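Local coordinates for protein tyrosinase (Aspergillus oryzae, PDB 6JU8) that probably oxidises L-tyrosine and L-dopa to L-dopaquinone with molecular oxygen, using a dinuclear copper centre, at residues Y101-W106 with L374-I379; M326-I331 with D380-I385. The protein carries 1 engineered substitution. One frame throughout, in Å; residues are numbered along the deposited sequence.

In the fold
Contacts 1 and 2 lie side by side in the buried core of the tyrosinase domain, their centres about 7 Å apart, and share helix 371-389: 374-379 and 380-385 follow one another along it. Their partners begin two other core helices, 103-129 and 328-340. Along the chain the order is 101-106, 326-331, 374-379, 380-385, so the two contacts interleave. They also touch directly, with Phe103 CE2 3.8 Å from Glu329 CA and Ile379 CG2 3.9 Å from Leu328 CD2. The three helices form one packed unit, carrying His107, His332, His336 and His376 of the copper pair; contact 1 reaches the metal, whereas contact 2 packs farther along helix 371-389.

Contact 1: Y101-W106 with L374-I379; sequences YTFPTW and LHHCNI. With CU (copper (II) ion), chain D.
In the dinuclear copper centre of the central domain, where helices supply four of the six histidines, Phe103 at the start of helix 103-129 rests the outer end of its ring against His376 and Ile379 of helix 371-389. Two atoms of that end reach the imidazole: CZ and CE1 of Phe103 both lie 4.0 Å from CE1 of His376, with CZ near the plane of the imidazole and at its edge. On its other flank, CE2 of Phe103 meets CG2 of Ile379 at 4.1 Å, the two side chains crossing at about a right angle. Phe103 has CG anti to its own N (chi1 159°), which carries the ring toward helix 371-389.

The imidazole edge touched here adjoins the atom that binds metal. NE2 of His376 holds the copper at 1.9 Å, His332 and His336 complete the histidine set, and water 1 sits 2.3 Å from the same ion. This is the three-histidine site of a type 3 copper protein, and the phenyl ring is a second-shell wall to it. Phe103 also meets the ring of His332, while its carbonyl oxygen accepts a hydrogen bond from ND1 of His107, a ligand of the other copper whose ring stacks on His376. One residue therefore borders ligands of both metals.

Ile379 uses its two branches differently. With CG2 anti to the backbone N, that methyl faces Phe103, while CG1 lies 3.9 Å above the plane of the His375 ring, offset toward the rim. That ring is turned to helix 328-340, where His375 NE2 is hydrogen-bonded to the carbonyl oxygen of His332.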
loop_
_atom_site.group_PDB
_atom_site.type_symbol
_atom_site.label_atom_id
_atom_site.label_comp_id
_atom_site.label_asym_id
_atom_site.label_seq_id
_atom_site.Cartn_x
_atom_site.Cartn_y
_atom_site.Cartn_z
ATOM N N TYR A 101 -34.916 -9.376 2.279
ATOM C CA TYR A 101 -35.257 -8.523 3.418
ATOM C C TYR A 101 -34.606 -8.945 4.720
ATOM O O TYR A 101 -34.598 -8.190 5.689
ATOM C CB TYR A 101 -36.787 -8.457 3.569
ATOM C CG TYR A 101 -37.418 -8.136 2.233
ATOM C CD1 TYR A 101 -37.232 -6.875 1.673
ATOM C CD2 TYR A 101 -38.159 -9.084 1.532
ATOM C CE1 TYR A 101 -37.800 -6.561 0.448
ATOM C CE2 TYR A 101 -38.723 -8.773 0.311
ATOM C CZ TYR A 101 -38.532 -7.520 -0.229
ATOM O OH TYR A 101 -39.060 -7.151 -1.444
ATOM N N THR A 102 -34.062 -10.159 4.765
ATOM C CA THR A 102 -33.261 -10.620 5.895
ATOM C C THR A 102 -31.801 -10.208 5.769
ATOM O O THR A 102 -30.991 -10.589 6.614
ATOM C CB THR A 102 -33.406 -12.156 6.016
ATOM O OG1 THR A 102 -33.218 -12.690 4.694
ATOM C CG2 THR A 102 -34.776 -12.584 6.534
ATOM N N PHE A 103 -31.438 -9.422 4.764
ATOM C CA PHE A 103 -30.050 -8.932 4.688
ATOM C C PHE A 103 -29.620 -8.305 5.998
ATOM O O PHE A 103 -28.541 -8.647 6.518
ATOM C CB PHE A 103 -29.929 -7.970 3.492
ATOM C CG PHE A 103 -28.747 -7.037 3.576
ATOM C CD1 PHE A 103 -27.469 -7.506 3.250
ATOM C CD2 PHE A 103 -28.899 -5.717 4.009
ATOM C CE1 PHE A 103 -26.357 -6.695 3.353
ATOM C CE2 PHE A 103 -27.774 -4.908 4.139
ATOM C CZ PHE A 103 -26.511 -5.406 3.842
ATOM N N PRO A 104 -30.345 -7.384 6.627
ATOM C CA PRO A 104 -29.807 -6.794 7.871
ATOM C C PRO A 104 -29.754 -7.779 9.017
ATOM O O PRO A 104 -28.863 -7.675 9.879
ATOM C CB PRO A 104 -30.807 -5.664 8.182
ATOM C CG PRO A 104 -31.447 -5.363 6.851
ATOM C CD PRO A 104 -31.589 -6.715 6.176
ATOM N N THR A 105 -30.727 -8.710 9.093
ATOM C CA THR A 105 -30.754 -9.567 10.289
ATOM C C THR A 105 -29.766 -10.708 10.179
ATOM O O THR A 105 -29.108 -11.076 11.173
ATOM C CB THR A 105 -32.187 -10.067 10.557
ATOM O OG1 THR A 105 -32.681 -10.577 9.315
ATOM C CG2 THR A 105 -33.060 -8.903 11.020
ATOM N N TRP A 106 -29.593 -11.258 8.971
ATOM C CA TRP A 106 -28.516 -12.262 8.819
ATOM C C TRP A 106 -27.198 -11.650 9.240
ATOM O O TRP A 106 -26.408 -12.244 9.995
ATOM C CB TRP A 106 -28.484 -12.777 7.355
ATOM C CG TRP A 106 -27.514 -13.926 7.246
ATOM C CD1 TRP A 106 -27.834 -15.250 7.378
ATOM C CD2 TRP A 106 -26.113 -13.865 7.005
ATOM N NE1 TRP A 106 -26.703 -16.039 7.238
ATOM C CE2 TRP A 106 -25.637 -15.195 7.013
ATOM C CE3 TRP A 106 -25.202 -12.811 6.804
ATOM C CZ2 TRP A 106 -24.289 -15.504 6.816
ATOM C CZ3 TRP A 106 -23.869 -13.125 6.601
ATOM C CH2 TRP A 106 -23.414 -14.462 6.612
ATOM N N LEU A 374 -16.075 -4.273 10.240
ATOM C CA LEU A 374 -16.264 -2.897 10.733
ATOM C C LEU A 374 -17.314 -2.160 9.927
ATOM O O LEU A 374 -18.146 -1.437 10.488
ATOM C CB LEU A 374 -14.918 -2.173 10.680
ATOM C CG LEU A 374 -13.741 -2.849 11.376
ATOM C CD1 LEU A 374 -12.488 -1.997 11.210
ATOM C CD2 LEU A 374 -14.008 -3.143 12.847
ATOM N N HIS A 375 -17.304 -2.402 8.621
ATOM C CA HIS A 375 -18.391 -1.928 7.753
ATOM C C HIS A 375 -19.722 -2.506 8.207
ATOM O O HIS A 375 -20.717 -1.784 8.406
ATOM C CB HIS A 375 -18.069 -2.340 6.312
ATOM C CG HIS A 375 -19.099 -1.954 5.308
ATOM N ND1 HIS A 375 -19.711 -0.720 5.293
ATOM C CD2 HIS A 375 -19.567 -2.660 4.233
ATOM C CE1 HIS A 375 -20.543 -0.699 4.255
ATOM N NE2 HIS A 375 -20.487 -1.853 3.592
ATOM N N HIS A 376 -19.777 -3.848 8.365
ATOM C CA HIS A 376 -21.054 -4.428 8.767
ATOM C C HIS A 376 -21.447 -4.045 10.179
ATOM O O HIS A 376 -22.643 -3.993 10.476
ATOM C CB HIS A 376 -21.020 -5.959 8.577
ATOM C CG HIS A 376 -21.500 -6.240 7.168
ATOM N ND1 HIS A 376 -22.840 -6.154 6.856
ATOM C CD2 HIS A 376 -20.847 -6.428 6.001
ATOM C CE1 HIS A 376 -22.991 -6.348 5.558
ATOM N NE2 HIS A 376 -21.779 -6.521 4.995
ATOM N N CYS A 377 -20.504 -3.716 11.049
ATOM C CA CYS A 377 -20.874 -3.191 12.349
ATOM C C CYS A 377 -21.605 -1.862 12.193
ATOM O O CYS A 377 -22.660 -1.642 12.838
ATOM C CB CYS A 377 -19.621 -3.147 13.248
ATOM S SG CYS A 377 -20.145 -2.808 14.959
ATOM N N ASN A 378 -21.165 -0.992 11.278
ATOM C CA ASN A 378 -21.938 0.227 11.038
ATOM C C ASN A 378 -23.251 -0.045 10.318
ATOM O O ASN A 378 -24.242 0.645 10.589
ATOM C CB ASN A 378 -21.149 1.279 10.234
ATOM C CG ASN A 378 -21.800 2.644 10.393
ATOM O OD1 ASN A 378 -22.144 3.039 11.524
ATOM N ND2 ASN A 378 -22.007 3.374 9.311
ATOM N N ILE A 379 -23.318 -1.026 9.420
ATOM C CA ILE A 379 -24.619 -1.355 8.807
ATOM C C ILE A 379 -25.590 -1.812 9.888
ATOM O O ILE A 379 -26.785 -1.469 9.843
ATOM C CB ILE A 379 -24.430 -2.376 7.686
ATOM C CG1 ILE A 379 -23.556 -1.794 6.563
ATOM C CG2 ILE A 379 -25.759 -2.919 7.170
ATOM C CD1 ILE A 379 -24.122 -0.525 5.939
HETATM CU CU CU D . -21.327 -6.402 3.197
HETATM O O HOH W 1 -21.994 -8.523 2.730
#

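Contact 2: M326-I331 with D380-I385; sequences MNLEAI and DRLTAI
Leu328, in the first turn of helix 328-340, sends its two methyls against Leu382 and Thr383 of helix 371-389. Followed from its start, 380-385 begins with Asp380, which takes no part across the contact and whose carboxylate forms a salt bridge with Arg108 and hydrogen bonds with Tyr437 and Tyr439. Arg381 comes next, one face of its guanidinium covered by CD1 of Ile385. Leu382 then supplies the apolar contact: its CB lies 3.9 Å from CD1 of Leu328, and its own CD1 is 4.1 Å from the same methyl, the two side chains running obliquely past each other. At Thr383, OG1 stands beside the backbone N (chi1 -60°), hydrogen-bonded to the carbonyl oxygen of Ile379; CD2 of Leu328 packs against this hydroxyl oxygen at 3.3 Å, a close carbon-oxygen approach. On the Leu328 side, Asn327 is the N-cap: its OD1 accepts from Ala330 N at 2.8 Å, with a nearly straight N-H...O angle of 164° and the donor well above the carbonyl plane. The capped N-terminal turn of helix 328-340 is thus set against the flank of helix 371-389, two helices that supply histidines to the same copper in the helical core of the tyrosinase fold.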
loop_
_atom_site.group_PDB
_atom_site.type_symbol
_atom_site.label_atom_id
_atom_site.label_comp_id
_atom_site.label_asym_id
_atom_site.label_seq_id
_atom_site.Cartn_x
_atom_site.Cartn_y
_atom_site.Cartn_z
ATOM N N MET A 326 -31.918 6.105 -1.111
ATOM C CA MET A 326 -31.393 4.788 -1.456
ATOM C C MET A 326 -31.464 3.870 -0.241
ATOM O O MET A 326 -31.147 4.308 0.867
ATOM C CB MET A 326 -29.944 4.942 -1.928
ATOM C CG MET A 326 -29.257 3.644 -2.303
ATOM S SD MET A 326 -27.624 3.953 -2.989
ATOM C CE MET A 326 -28.013 4.710 -4.557
ATOM N N ASN A 327 -31.876 2.614 -0.415
ATOM C CA ASN A 327 -32.020 1.694 0.712
ATOM C C ASN A 327 -30.672 1.307 1.335
ATOM O O ASN A 327 -29.594 1.505 0.771
ATOM C CB ASN A 327 -32.810 0.465 0.255
ATOM C CG ASN A 327 -32.056 -0.396 -0.721
ATOM O OD1 ASN A 327 -31.140 -1.113 -0.339
ATOM N ND2 ASN A 327 -32.434 -0.349 -2.001
ATOM N N LEU A 328 -30.741 0.718 2.533
ATOM C CA LEU A 328 -29.561 0.343 3.294
ATOM C C LEU A 328 -28.621 -0.588 2.532
ATOM O O LEU A 328 -27.391 -0.422 2.504
ATOM C CB LEU A 328 -30.010 -0.398 4.565
ATOM C CG LEU A 328 -28.885 -0.947 5.449
ATOM C CD1 LEU A 328 -28.256 0.196 6.243
ATOM C CD2 LEU A 328 -29.429 -2.026 6.375
ATOM N N GLU A 329 -29.193 -1.608 1.877
ATOM C CA GLU A 329 -28.354 -2.601 1.212
ATOM C C GLU A 329 -27.639 -1.971 0.015
ATOM O O GLU A 329 -26.453 -2.247 -0.195
ATOM C CB GLU A 329 -29.202 -3.785 0.753
ATOM C CG GLU A 329 -28.371 -4.929 0.199
ATOM C CD GLU A 329 -29.174 -6.176 -0.108
ATOM O OE1 GLU A 329 -30.425 -6.169 -0.120
ATOM O OE2 GLU A 329 -28.508 -7.192 -0.390
ATOM N N ALA A 330 -28.334 -1.137 -0.745
ATOM C CA ALA A 330 -27.744 -0.454 -1.903
ATOM C C ALA A 330 -26.604 0.451 -1.463
ATOM O O ALA A 330 -25.550 0.525 -2.108
ATOM C CB ALA A 330 -28.846 0.318 -2.636
ATOM N N ILE A 331 -26.802 1.233 -0.392
ATOM C CA ILE A 331 -25.707 2.075 0.093
ATOM C C ILE A 331 -24.517 1.189 0.455
ATOM O O ILE A 331 -23.366 1.423 0.083
ATOM C CB ILE A 331 -26.111 2.943 1.297
ATOM C CG1 ILE A 331 -27.174 3.982 0.900
ATOM C CG2 ILE A 331 -24.896 3.617 1.911
ATOM C CD1 ILE A 331 -27.718 4.796 2.061
ATOM N N ASP A 380 -25.090 -2.551 10.880
ATOM C CA ASP A 380 -25.929 -2.955 12.013
ATOM C C ASP A 380 -26.412 -1.755 12.810
ATOM O O ASP A 380 -27.581 -1.688 13.224
ATOM C CB ASP A 380 -25.140 -3.916 12.926
ATOM C CG ASP A 380 -26.121 -4.560 13.899
ATOM O OD1 ASP A 380 -26.959 -5.341 13.402
ATOM O OD2 ASP A 380 -26.079 -4.259 15.111
ATOM N N ARG A 381 -25.513 -0.803 13.043
ATOM C CA ARG A 381 -25.840 0.455 13.741
ATOM C C ARG A 381 -26.895 1.262 12.986
ATOM O O ARG A 381 -27.845 1.779 13.582
ATOM C CB ARG A 381 -24.527 1.233 13.924
ATOM C CG ARG A 381 -24.744 2.626 14.560
ATOM C CD ARG A 381 -23.362 3.228 14.877
ATOM N NE ARG A 381 -23.453 4.647 15.183
ATOM C CZ ARG A 381 -23.477 5.608 14.252
ATOM N NH1 ARG A 381 -23.434 5.294 12.954
ATOM N NH2 ARG A 381 -23.570 6.878 14.602
ATOM N N LEU A 382 -26.727 1.381 11.665
ATOM C CA LEU A 382 -27.712 2.103 10.861
ATOM C C LEU A 382 -29.073 1.420 10.941
ATOM O O LEU A 382 -30.110 2.076 11.029
ATOM C CB LEU A 382 -27.261 2.186 9.407
ATOM C CG LEU A 382 -26.041 3.093 9.152
ATOM C CD1 LEU A 382 -25.623 2.985 7.698
ATOM C CD2 LEU A 382 -26.333 4.537 9.545
ATOM N N THR A 383 -29.071 0.092 10.950
ATOM C CA THR A 383 -30.317 -0.660 11.136
ATOM C C THR A 383 -30.919 -0.313 12.493
ATOM O O THR A 383 -32.145 -0.077 12.590
ATOM C CB THR A 383 -30.090 -2.162 10.993
ATOM O OG1 THR A 383 -29.572 -2.428 9.679
ATOM C CG2 THR A 383 -31.416 -2.908 11.099
ATOM N N ALA A 384 -30.120 -0.337 13.560
ATOM C CA ALA A 384 -30.636 -0.036 14.900
ATOM C C ALA A 384 -31.152 1.379 14.975
ATOM O O ALA A 384 -32.195 1.648 15.591
ATOM C CB ALA A 384 -29.503 -0.260 15.915
ATOM N N ILE A 385 -30.448 2.345 14.368
ATOM C CA ILE A 385 -30.963 3.732 14.322
ATOM C C ILE A 385 -32.321 3.791 13.645
ATOM O O ILE A 385 -33.290 4.389 14.146
ATOM C CB ILE A 385 -29.984 4.667 13.583
ATOM C CG1 ILE A 385 -28.654 4.788 14.333
ATOM C CG2 ILE A 385 -30.631 6.034 13.353
ATOM C CD1 ILE A 385 -27.538 5.413 13.518
#